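Local coordinates for protein putative laminarinase (PDB 2W39) that probably hydrolyses beta-glucans such as laminarin and lichenin, as an extracellular family 16 glycoside hydrolase of a white-rot fungus, at residues D88-P93 against Y288-S293; W99-E104 against I248-F253; T171-G176 against F200-A205. All coordinates share one frame; numbering follows the deposited sequence.

Interaction 1 (D88-P93 against Y288-S293); sequences DVRHMP and YWDIAS
H91 and Y288 form an offset stack, planes 3° apart and centroids 3.7 Å apart, with H91 ND1 over one tyrosine face. Y288 CB leads away from H91, but chi1 of 66° sets CG between backbone N and carbonyl carbon and swings the ring back. At the imidazole edge, ND1 donates in its ring plane to Y288 O (2.8 Å). W289 carries P93 CD on one face, 3.4 Å from the centroid of its five-membered ring, and M92 CB over the six-membered ring on the same face; V89 CG1 meets its edge. Its NE1 turns to N250 O. The R90 guanidinium lays one face on A292 CB, and NH1 makes an in-plane salt bridge to the syn lone pair of D290 OD1 (2.8 Å). A leucine in place of R90 would probably leave D290 without its charged mate. Two classic beta bulges offset the antiparallel strands. In one, D290 O accepts both R90 N (2.8 Å) and H91 N (3.2 Å); in the other, A292 and S293 both face D88. D88 OD2 shares a water with S293 OG, while OD1 pairs with R203. Stack and ND1 bond together probably keep the imidazole from turning.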
loop_
_atom_site.group_PDB
_atom_site.type_symbol
_atom_site.label_atom_id
_atom_site.label_comp_id
_atom_site.label_asym_id
_atom_site.label_seq_id
_atom_site.Cartn_x
_atom_site.Cartn_y
_atom_site.Cartn_z
ATOM N N ASP A 88 -0.907 -8.402 -7.602
ATOM C CA ASP A 88 -1.293 -9.787 -7.286
ATOM C C ASP A 88 -0.483 -10.162 -6.051
ATOM O O ASP A 88 0.729 -10.383 -6.151
ATOM C CB ASP A 88 -1.015 -10.708 -8.483
ATOM C CG ASP A 88 -1.419 -12.142 -8.242
ATOM O OD1 ASP A 88 -1.811 -12.494 -7.121
ATOM O OD2 ASP A 88 -1.321 -12.930 -9.202
ATOM N N VAL A 89 -1.141 -10.171 -4.893
ATOM C CA VAL A 89 -0.452 -10.216 -3.603
ATOM C C VAL A 89 -0.840 -11.492 -2.856
ATOM O O VAL A 89 -2.004 -11.693 -2.522
ATOM C CB VAL A 89 -0.822 -8.998 -2.745
ATOM C CG1 VAL A 89 -0.086 -9.062 -1.412
ATOM C CG2 VAL A 89 -0.502 -7.678 -3.483
ATOM N N ARG A 90 0.144 -12.349 -2.609
ATOM C CA ARG A 90 -0.073 -13.604 -1.884
ATOM C C ARG A 90 -0.145 -13.376 -0.370
ATOM O O ARG A 90 -0.845 -14.105 0.330
ATOM C CB ARG A 90 1.035 -14.618 -2.197
ATOM C CG ARG A 90 1.151 -14.940 -3.681
ATOM C CD ARG A 90 2.089 -16.137 -3.883
ATOM N NE ARG A 90 2.370 -16.424 -5.292
ATOM C CZ ARG A 90 3.474 -16.071 -5.938
ATOM N NH1 ARG A 90 4.425 -15.362 -5.348
ATOM N NH2 ARG A 90 3.621 -16.424 -7.209
ATOM N N HIS A 91 0.623 -12.408 0.139
ATOM C CA HIS A 91 0.790 -12.202 1.575
ATOM C C HIS A 91 1.174 -10.744 1.787
ATOM O O HIS A 91 1.936 -10.181 0.996
ATOM C CB HIS A 91 1.909 -13.115 2.092
ATOM C CG HIS A 91 1.960 -13.281 3.583
ATOM N ND1 HIS A 91 2.649 -12.417 4.414
ATOM C CD2 HIS A 91 1.455 -14.251 4.384
ATOM C CE1 HIS A 91 2.563 -12.856 5.661
ATOM N NE2 HIS A 91 1.839 -13.962 5.669
ATOM N N MET A 92 0.650 -10.136 2.846
ATOM C CA MET A 92 1.099 -8.808 3.265
ATOM C C MET A 92 1.619 -8.889 4.696
ATOM O O MET A 92 1.306 -9.826 5.436
ATOM C CB MET A 92 -0.023 -7.768 3.179
ATOM C CG MET A 92 -1.102 -7.902 4.251
ATOM S SD MET A 92 -2.246 -6.497 4.332
ATOM C CE MET A 92 -3.134 -6.685 2.761
ATOM N N PRO A 93 2.443 -7.919 5.104
ATOM C CA PRO A 93 2.965 -8.030 6.462
ATOM C C PRO A 93 1.886 -8.060 7.520
ATOM O O PRO A 93 0.891 -7.323 7.457
ATOM C CB PRO A 93 3.829 -6.773 6.609
ATOM C CG PRO A 93 4.287 -6.468 5.181
ATOM C CD PRO A 93 3.066 -6.820 4.341
ATOM N N TYR A 288 5.985 -9.905 6.160
ATOM C CA TYR A 288 6.499 -9.906 4.794
ATOM C C TYR A 288 5.399 -9.711 3.770
ATOM O O TYR A 288 4.258 -10.162 3.952
ATOM C CB TYR A 288 7.287 -11.198 4.466
ATOM C CG TYR A 288 6.495 -12.488 4.441
ATOM C CD1 TYR A 288 5.971 -12.995 3.249
ATOM C CD2 TYR A 288 6.306 -13.228 5.611
ATOM C CE1 TYR A 288 5.260 -14.206 3.231
ATOM C CE2 TYR A 288 5.593 -14.413 5.599
ATOM C CZ TYR A 288 5.071 -14.889 4.413
ATOM O OH TYR A 288 4.366 -16.068 4.394
ATOM N N TRP A 289 5.759 -9.023 2.692
ATOM C CA TRP A 289 5.006 -9.063 1.450
ATOM C C TRP A 289 5.487 -10.255 0.644
ATOM O O TRP A 289 6.690 -10.498 0.557
ATOM C CB TRP A 289 5.316 -7.816 0.625
ATOM C CG TRP A 289 4.788 -6.504 1.132
ATOM C CD1 TRP A 289 5.478 -5.551 1.833
ATOM C CD2 TRP A 289 3.481 -5.976 0.910
ATOM N NE1 TRP A 289 4.658 -4.464 2.090
ATOM C CE2 TRP A 289 3.436 -4.697 1.511
ATOM C CE3 TRP A 289 2.339 -6.461 0.252
ATOM C CZ2 TRP A 289 2.294 -3.889 1.465
ATOM C CZ3 TRP A 289 1.194 -5.659 0.228
ATOM C CH2 TRP A 289 1.184 -4.394 0.829
ATOM N N ASP A 290 4.553 -10.970 0.009
ATOM C CA ASP A 290 4.870 -11.959 -1.032
ATOM C C ASP A 290 4.010 -11.542 -2.211
ATOM O O ASP A 290 2.768 -11.622 -2.140
ATOM C CB ASP A 290 4.557 -13.386 -0.545
ATOM C CG ASP A 290 4.770 -14.448 -1.617
ATOM O OD1 ASP A 290 4.810 -14.129 -2.812
ATOM O OD2 ASP A 290 4.865 -15.644 -1.242
ATOM N N ILE A 291 4.663 -11.032 -3.250
ATOM C CA ILE A 291 3.983 -10.450 -4.400
ATOM C C ILE A 291 4.274 -11.313 -5.625
ATOM O O ILE A 291 5.442 -11.614 -5.928
ATOM C CB ILE A 291 4.437 -8.995 -4.588
ATOM C CG1 ILE A 291 3.888 -8.156 -3.416
ATOM C CG2 ILE A 291 3.962 -8.438 -5.933
ATOM C CD1 ILE A 291 4.570 -6.810 -3.214
ATOM N N ALA A 292 3.208 -11.745 -6.294
ATOM C CA ALA A 292 3.316 -12.556 -7.505
ATOM C C ALA A 292 3.613 -11.699 -8.735
ATOM O O ALA A 292 4.374 -12.122 -9.623
ATOM C CB ALA A 292 2.025 -13.370 -7.716
ATOM N N SER A 293 3.005 -10.511 -8.808
ATOM C CA SER A 293 3.247 -9.603 -9.924
ATOM C C SER A 293 2.691 -8.236 -9.586
ATOM O O SER A 293 1.742 -8.100 -8.785
ATOM C CB SER A 293 2.589 -10.103 -11.218
ATOM O OG SER A 293 1.189 -10.224 -11.066
HETATM O O HOH W 1 0.515 -12.756 -11.163
#

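Interaction 2 (W99-E104 against I248-F253); sequences WPAAWE and IINLTF. With LGC (D-glucono-1,5-lactone), chain D; BGC (beta-D-glucopyranose), chain B.
W103 and I248, neighbours across two antiparallel strands of the inner, concave sheet of the family 16 jelly roll, lie side by side in a CH-pi contact: I248 CB stands over the tryptophan face, 3.9 Å from the centroid of the five-membered ring. Chi1 of 57° places W103 CG between its backbone N and carbonyl carbon, which lays the indole back toward the partner strand. Apolar contacts continue elsewhere. T252 CG2 touches W99 at CE3 (3.6 Å), and on the other side of the sheet P100 CB and A102 CB lie more loosely against L251 CD1 and I249 CG1. Six backbone hydrogen bonds join W99 with T252, A101 with N250 and W103 with I248, each pair bonded both ways; the straightest runs from I248 N to W103 O (2.8 Å, 177° at the hydrogen). One side-chain bond is added: W103 NE1 donates to N250 OD1 (2.8 Å), the ring and amide planes being steeply inclined, 74° apart. Sugar contacts fall on the face of W99, A101 and W103. The gluconolactone and glucose, which overlap in one site, place C6 over the W103 face opposite I248, and A101 CB lies 3.4 Å from C6 of the lactone. W99 NE1 is 3.2 Å from the lactone O6 and hydrogen-bonded to E120, another pocket residue. Held by I248 behind and N250 at its nitrogen, the W103 indole is probably kept from turning, a fixed apolar platform for the hydroxymethyl end of the sugar.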
loop_
_atom_site.group_PDB
_atom_site.type_symbol
_atom_site.label_atom_id
_atom_site.label_comp_id
_atom_site.label_asym_id
_atom_site.label_seq_id
_atom_site.Cartn_x
_atom_site.Cartn_y
_atom_site.Cartn_z
ATOM N N TRP A 99 3.035 -1.588 9.830
ATOM C CA TRP A 99 2.350 -0.573 9.043
ATOM C C TRP A 99 2.816 -0.720 7.592
ATOM O O TRP A 99 3.720 -0.015 7.128
ATOM C CB TRP A 99 2.623 0.804 9.619
ATOM C CG TRP A 99 1.930 1.950 8.933
ATOM C CD1 TRP A 99 1.029 1.913 7.888
ATOM C CD2 TRP A 99 2.112 3.330 9.250
ATOM N NE1 TRP A 99 0.660 3.192 7.534
ATOM C CE2 TRP A 99 1.305 4.081 8.358
ATOM C CE3 TRP A 99 2.892 4.010 10.192
ATOM C CZ2 TRP A 99 1.262 5.484 8.383
ATOM C CZ3 TRP A 99 2.840 5.403 10.215
ATOM C CH2 TRP A 99 2.037 6.121 9.322
ATOM N N PRO A 100 2.227 -1.694 6.885
ATOM C CA PRO A 100 2.559 -1.903 5.482
ATOM C C PRO A 100 1.735 -0.984 4.579
ATOM O O PRO A 100 0.633 -0.574 4.957
ATOM C CB PRO A 100 2.143 -3.351 5.248
ATOM C CG PRO A 100 0.936 -3.542 6.157
ATOM C CD PRO A 100 1.219 -2.669 7.360
ATOM N N ALA A 101 2.252 -0.696 3.390
ATOM C CA ALA A 101 1.491 0.052 2.406
ATOM C C ALA A 101 1.930 -0.250 0.985
ATOM O O ALA A 101 3.116 -0.492 0.722
ATOM C CB ALA A 101 1.590 1.559 2.684
ATOM N N ALA A 102 0.954 -0.206 0.077
ATOM C CA ALA A 102 1.205 -0.155 -1.373
ATOM C C ALA A 102 0.434 1.076 -1.845
ATOM O O ALA A 102 -0.771 1.210 -1.588
ATOM C CB ALA A 102 0.722 -1.418 -2.076
ATOM N N TRP A 103 1.130 1.995 -2.506
ATOM C CA TRP A 103 0.589 3.329 -2.712
ATOM C C TRP A 103 1.304 4.016 -3.850
ATOM O O TRP A 103 2.268 3.494 -4.399
ATOM C CB TRP A 103 0.648 4.114 -1.391
ATOM C CG TRP A 103 1.982 4.257 -0.745
ATOM C CD1 TRP A 103 2.775 3.256 -0.223
ATOM C CD2 TRP A 103 2.611 5.487 -0.387
ATOM N NE1 TRP A 103 3.886 3.799 0.385
ATOM C CE2 TRP A 103 3.804 5.168 0.305
ATOM C CE3 TRP A 103 2.280 6.831 -0.581
ATOM C CZ2 TRP A 103 4.649 6.144 0.815
ATOM C CZ3 TRP A 103 3.123 7.800 -0.060
ATOM C CH2 TRP A 103 4.297 7.446 0.613
ATOM N N GLU A 104 0.815 5.206 -4.181
ATOM C CA GLU A 104 1.470 6.053 -5.181
ATOM C C GLU A 104 1.535 7.466 -4.658
ATOM O O GLU A 104 0.603 7.946 -3.997
ATOM C CB GLU A 104 0.720 6.073 -6.523
ATOM C CG GLU A 104 0.554 4.713 -7.135
ATOM C CD GLU A 104 -0.049 4.758 -8.529
ATOM O OE1 GLU A 104 -0.507 5.834 -8.962
ATOM O OE2 GLU A 104 -0.062 3.690 -9.201
ATOM N N ILE A 248 4.989 2.890 -4.708
ATOM C CA ILE A 248 5.792 2.577 -3.523
ATOM C C ILE A 248 5.173 1.391 -2.797
ATOM O O ILE A 248 3.950 1.321 -2.628
ATOM C CB ILE A 248 5.928 3.807 -2.584
ATOM C CG1 ILE A 248 6.561 4.977 -3.354
ATOM C CG2 ILE A 248 6.761 3.453 -1.327
ATOM C CD1 ILE A 248 6.650 6.268 -2.558
ATOM N N ILE A 249 6.021 0.455 -2.376
ATOM C CA ILE A 249 5.603 -0.664 -1.537
ATOM C C ILE A 249 6.568 -0.722 -0.362
ATOM O O ILE A 249 7.783 -0.756 -0.564
ATOM C CB ILE A 249 5.585 -2.014 -2.291
ATOM C CG1 ILE A 249 4.745 -1.901 -3.567
ATOM C CG2 ILE A 249 5.072 -3.113 -1.366
ATOM C CD1 ILE A 249 4.903 -3.102 -4.514
ATOM N N ASN A 250 6.044 -0.692 0.864
ATOM C CA ASN A 250 6.914 -0.563 2.036
ATOM C C ASN A 250 6.359 -1.263 3.249
ATOM O O ASN A 250 5.196 -1.672 3.278
ATOM C CB ASN A 250 7.170 0.925 2.375
ATOM C CG ASN A 250 5.939 1.603 2.918
ATOM O OD1 ASN A 250 5.050 1.983 2.151
ATOM N ND2 ASN A 250 5.847 1.724 4.245
ATOM N N LEU A 251 7.209 -1.349 4.263
ATOM C CA LEU A 251 6.785 -1.792 5.580
ATOM C C LEU A 251 7.527 -0.952 6.613
ATOM O O LEU A 251 8.753 -1.023 6.713
ATOM C CB LEU A 251 7.110 -3.272 5.764
ATOM C CG LEU A 251 6.960 -3.815 7.194
ATOM C CD1 LEU A 251 5.527 -3.677 7.715
ATOM C CD2 LEU A 251 7.439 -5.265 7.257
ATOM N N THR A 252 6.782 -0.138 7.357
ATOM C CA THR A 252 7.337 0.533 8.523
ATOM C C THR A 252 6.742 -0.075 9.800
ATOM O O THR A 252 5.896 -0.981 9.732
ATOM C CB THR A 252 7.200 2.090 8.445
ATOM O OG1 THR A 252 8.078 2.642 9.438
ATOM C CG2 THR A 252 5.777 2.584 8.652
ATOM N N PHE A 253 7.209 0.397 10.957
ATOM C CA PHE A 253 6.728 -0.088 12.259
ATOM C C PHE A 253 6.488 1.104 13.161
ATOM O O PHE A 253 7.277 2.049 13.151
ATOM C CB PHE A 253 7.742 -1.024 12.942
ATOM C CG PHE A 253 8.363 -2.025 12.012
ATOM C CD1 PHE A 253 9.628 -1.800 11.475
ATOM C CD2 PHE A 253 7.676 -3.182 11.659
ATOM C CE1 PHE A 253 10.206 -2.724 10.587
ATOM C CE2 PHE A 253 8.244 -4.101 10.782
ATOM C CZ PHE A 253 9.510 -3.871 10.250
HETATM C C1 LGC D . -0.066 8.012 4.218
HETATM C C2 LGC D . 0.918 9.111 4.489
HETATM O O5 LGC D . 0.317 6.724 3.642
HETATM O O1 LGC D . -1.243 8.180 4.498
HETATM O O2 LGC D . 0.486 10.338 3.870
HETATM C C3 LGC D . 2.325 8.708 4.033
HETATM O O3 LGC D . 3.307 9.524 4.695
HETATM C C4 LGC D . 2.569 7.228 4.328
HETATM O O4 LGC D . 3.942 6.887 4.164
HETATM C C5 LGC D . 1.694 6.433 3.366
HETATM C C6 LGC D . 1.870 4.917 3.421
HETATM O O6 LGC D . 1.685 4.391 4.743
HETATM C C2 BGC B . 0.701 8.791 4.725
HETATM C C3 BGC B . 2.099 8.660 4.115
HETATM C C4 BGC B . 2.588 7.238 4.332
HETATM C C5 BGC B . 1.711 6.339 3.473
HETATM C C6 BGC B . 2.174 4.889 3.527
HETATM C C1 BGC B . -0.225 7.574 4.519
HETATM O O1 BGC B . -0.789 7.189 5.786
HETATM O O2 BGC B . 0.061 9.968 4.206
HETATM O O3 BGC B . 3.004 9.618 4.693
HETATM O O4 BGC B . 3.959 7.100 3.961
HETATM O O5 BGC B . 0.341 6.399 3.901
HETATM O O6 BGC B . 1.665 4.265 4.712
#

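Interaction 3 (T171-G176 against F200-A205); sequences TANSYG and FFPRNA
S174 and N173 close over the ring of F200, joining a 3-10 turn of residues 172-174 to the end of strand 195-202 in the outer, convex sheet of the jelly roll. The main contact is CH-pi: S174 CA stands over one face of the phenyl ring, 3.9 Å from its centroid, while P202 N of the ring's own strand lies over the opposite face. S174 CB touches the rim at F200 CD2 (3.8 Å). N173 approaches with two oxygens. Its backbone O comes to 3.4 Å from F200 CZ, and its side-chain OD1 lies in the ring plane at the edge, 3.5 Å from F200 CE2, with the amide turned steeply against the ring. The same amide also crosses P202 at about a right angle, OD1 and ND2 both touching CG. F200 can reach the turn because its CG is anti to the backbone N (chi1 172°), which directs the phenyl ring off the strand.

Further out, T171 OG1 donates to N173 OD1 (2.7 Å) and holds the amide in its place at the ring edge. From P202 to A205 the chain reverses in a type I turn, and a water donates to N204 OD1 there while bonding only weakly to N173 ND2. N182 gives N204 OD1 a second partner. Behind the 3-10 turn, S174 OG accepts from the backbone N of N128, S174 O accepts from the hydroxyl of Y187, and the Y187 ring meets that of F200. T171 O ties the 3-10 turn together by taking two donors from one residue, S174 N at 3.3 Å and, more closely, S174 OG at 2.7 Å.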
loop_
_atom_site.group_PDB
_atom_site.type_symbol
_atom_site.label_atom_id
_atom_site.label_comp_id
_atom_site.label_asym_id
_atom_site.label_seq_id
_atom_site.Cartn_x
_atom_site.Cartn_y
_atom_site.Cartn_z
ATOM N N THR A 171 -14.900 -6.082 3.437
ATOM C CA THR A 171 -14.636 -7.421 3.989
ATOM C C THR A 171 -13.362 -7.478 4.815
ATOM O O THR A 171 -12.380 -6.776 4.550
ATOM C CB THR A 171 -14.572 -8.524 2.910
ATOM O OG1 THR A 171 -13.428 -8.310 2.074
ATOM C CG2 THR A 171 -15.863 -8.575 2.067
ATOM N N ALA A 172 -13.361 -8.367 5.809
ATOM C CA ALA A 172 -12.191 -8.573 6.654
ATOM C C ALA A 172 -10.983 -9.062 5.858
ATOM O O ALA A 172 -9.844 -8.670 6.151
ATOM C CB ALA A 172 -12.499 -9.536 7.770
ATOM N N ASN A 173 -11.227 -9.901 4.855
ATOM C CA ASN A 173 -10.142 -10.529 4.117
ATOM C C ASN A 173 -9.457 -9.585 3.132
ATOM O O ASN A 173 -8.572 -9.993 2.399
ATOM C CB ASN A 173 -10.594 -11.840 3.463
ATOM C CG ASN A 173 -11.617 -11.636 2.349
ATOM O OD1 ASN A 173 -11.865 -10.510 1.894
ATOM N ND2 ASN A 173 -12.218 -12.734 1.900
ATOM N N SER A 174 -9.846 -8.310 3.162
ATOM C CA SER A 174 -9.106 -7.261 2.472
ATOM C C SER A 174 -7.773 -6.930 3.113
ATOM O O SER A 174 -6.948 -6.254 2.479
ATOM C CB SER A 174 -9.947 -5.981 2.409
ATOM O OG SER A 174 -10.184 -5.418 3.705
ATOM N N TYR A 175 -7.533 -7.376 4.351
ATOM C CA TYR A 175 -6.358 -6.895 5.064
ATOM C C TYR A 175 -5.901 -7.877 6.137
ATOM O O TYR A 175 -6.708 -8.620 6.704
ATOM C CB TYR A 175 -6.691 -5.529 5.738
ATOM C CG TYR A 175 -5.470 -4.855 6.290
ATOM C CD1 TYR A 175 -4.612 -4.153 5.438
ATOM C CD2 TYR A 175 -5.106 -4.991 7.630
ATOM C CE1 TYR A 175 -3.416 -3.602 5.900
ATOM C CE2 TYR A 175 -3.916 -4.437 8.109
ATOM C CZ TYR A 175 -3.078 -3.755 7.237
ATOM O OH TYR A 175 -1.895 -3.219 7.664
ATOM N N GLY A 176 -4.605 -7.849 6.423
ATOM C CA GLY A 176 -4.099 -8.388 7.673
ATOM C C GLY A 176 -4.079 -9.898 7.725
ATOM O O GLY A 176 -4.063 -10.582 6.692
ATOM N N PHE A 200 -10.741 -4.397 -4.790
ATOM C CA PHE A 200 -10.146 -5.544 -4.149
ATOM C C PHE A 200 -10.925 -6.804 -4.494
ATOM O O PHE A 200 -12.140 -6.818 -4.345
ATOM C CB PHE A 200 -10.148 -5.402 -2.621
ATOM C CG PHE A 200 -9.711 -6.660 -1.940
ATOM C CD1 PHE A 200 -8.445 -7.192 -2.200
ATOM C CD2 PHE A 200 -10.583 -7.372 -1.120
ATOM C CE1 PHE A 200 -8.047 -8.383 -1.622
ATOM C CE2 PHE A 200 -10.158 -8.592 -0.545
ATOM C CZ PHE A 200 -8.902 -9.056 -0.810
ATOM N N PHE A 201 -10.221 -7.860 -4.906
ATOM C CA PHE A 201 -10.801 -9.195 -5.089
ATOM C C PHE A 201 -10.011 -10.206 -4.282
ATOM O O PHE A 201 -8.817 -10.353 -4.489
ATOM C CB PHE A 201 -10.811 -9.607 -6.561
ATOM C CG PHE A 201 -11.753 -8.789 -7.379
ATOM C CD1 PHE A 201 -11.306 -7.668 -8.060
ATOM C CD2 PHE A 201 -13.107 -9.094 -7.408
ATOM C CE1 PHE A 201 -12.197 -6.871 -8.777
ATOM C CE2 PHE A 201 -13.986 -8.313 -8.125
ATOM C CZ PHE A 201 -13.533 -7.202 -8.805
ATOM N N PRO A 202 -10.677 -10.898 -3.342
ATOM C CA PRO A 202 -10.084 -12.018 -2.603
ATOM C C PRO A 202 -9.504 -13.098 -3.516
ATOM O O PRO A 202 -10.010 -13.320 -4.628
ATOM C CB PRO A 202 -11.279 -12.573 -1.818
ATOM C CG PRO A 202 -12.146 -11.356 -1.585
ATOM C CD PRO A 202 -12.054 -10.616 -2.888
ATOM N N ARG A 203 -8.469 -13.784 -3.036
ATOM C CA ARG A 203 -7.853 -14.862 -3.801
ATOM C C ARG A 203 -8.855 -15.900 -4.299
ATOM O O ARG A 203 -8.711 -16.431 -5.414
ATOM C CB ARG A 203 -6.822 -15.563 -2.919
ATOM C CG ARG A 203 -6.089 -16.716 -3.590
ATOM C CD ARG A 203 -5.230 -16.265 -4.766
ATOM N NE ARG A 203 -4.286 -15.219 -4.353
ATOM C CZ ARG A 203 -3.533 -14.494 -5.169
ATOM N NH1 ARG A 203 -3.565 -14.658 -6.486
ATOM N NH2 ARG A 203 -2.718 -13.584 -4.653
ATOM N N ASN A 204 -9.846 -16.195 -3.456
ATOM C CA ASN A 204 -10.826 -17.231 -3.760
ATOM C C ASN A 204 -12.098 -16.691 -4.388
ATOM O O ASN A 204 -13.081 -17.429 -4.545
ATOM C CB ASN A 204 -11.136 -18.041 -2.497
ATOM C CG ASN A 204 -11.874 -17.225 -1.449
ATOM O OD1 ASN A 204 -11.691 -16.008 -1.348
ATOM N ND2 ASN A 204 -12.736 -17.887 -0.675
ATOM N N ALA A 205 -12.085 -15.424 -4.808
ATOM C CA ALA A 205 -13.265 -14.824 -5.420
ATOM C C ALA A 205 -13.733 -15.584 -6.644
ATOM O O ALA A 205 -12.933 -15.875 -7.536
ATOM C CB ALA A 205 -12.981 -13.379 -5.827
HETATM O O HOH W 2 -13.822 -14.541 -0.461
#

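How the interactions relate
Interaction 1 joins strands 83-89 and 288-297 of the outer sheet, interaction 2 joins strands 98-105 and 246-253 of the inner, sugar-bearing sheet, and interaction 3 packs a loop against outer strand 195-202. Centres of interactions 1 and 2 lie about 12 Å apart, those of 1 and 3 about 13 Å, those of 2 and 3 about 18 Å. Along the chain they nest, 3 inside 2 inside 1, so segments nearly 200 residues apart meet in interaction 1. W289 packs on I249, and P93, just past strand 83-89, on L251; Y175 meets both M92 and P100. The strand pair that carries the sugar site is thus backed, at least here, by interaction 1.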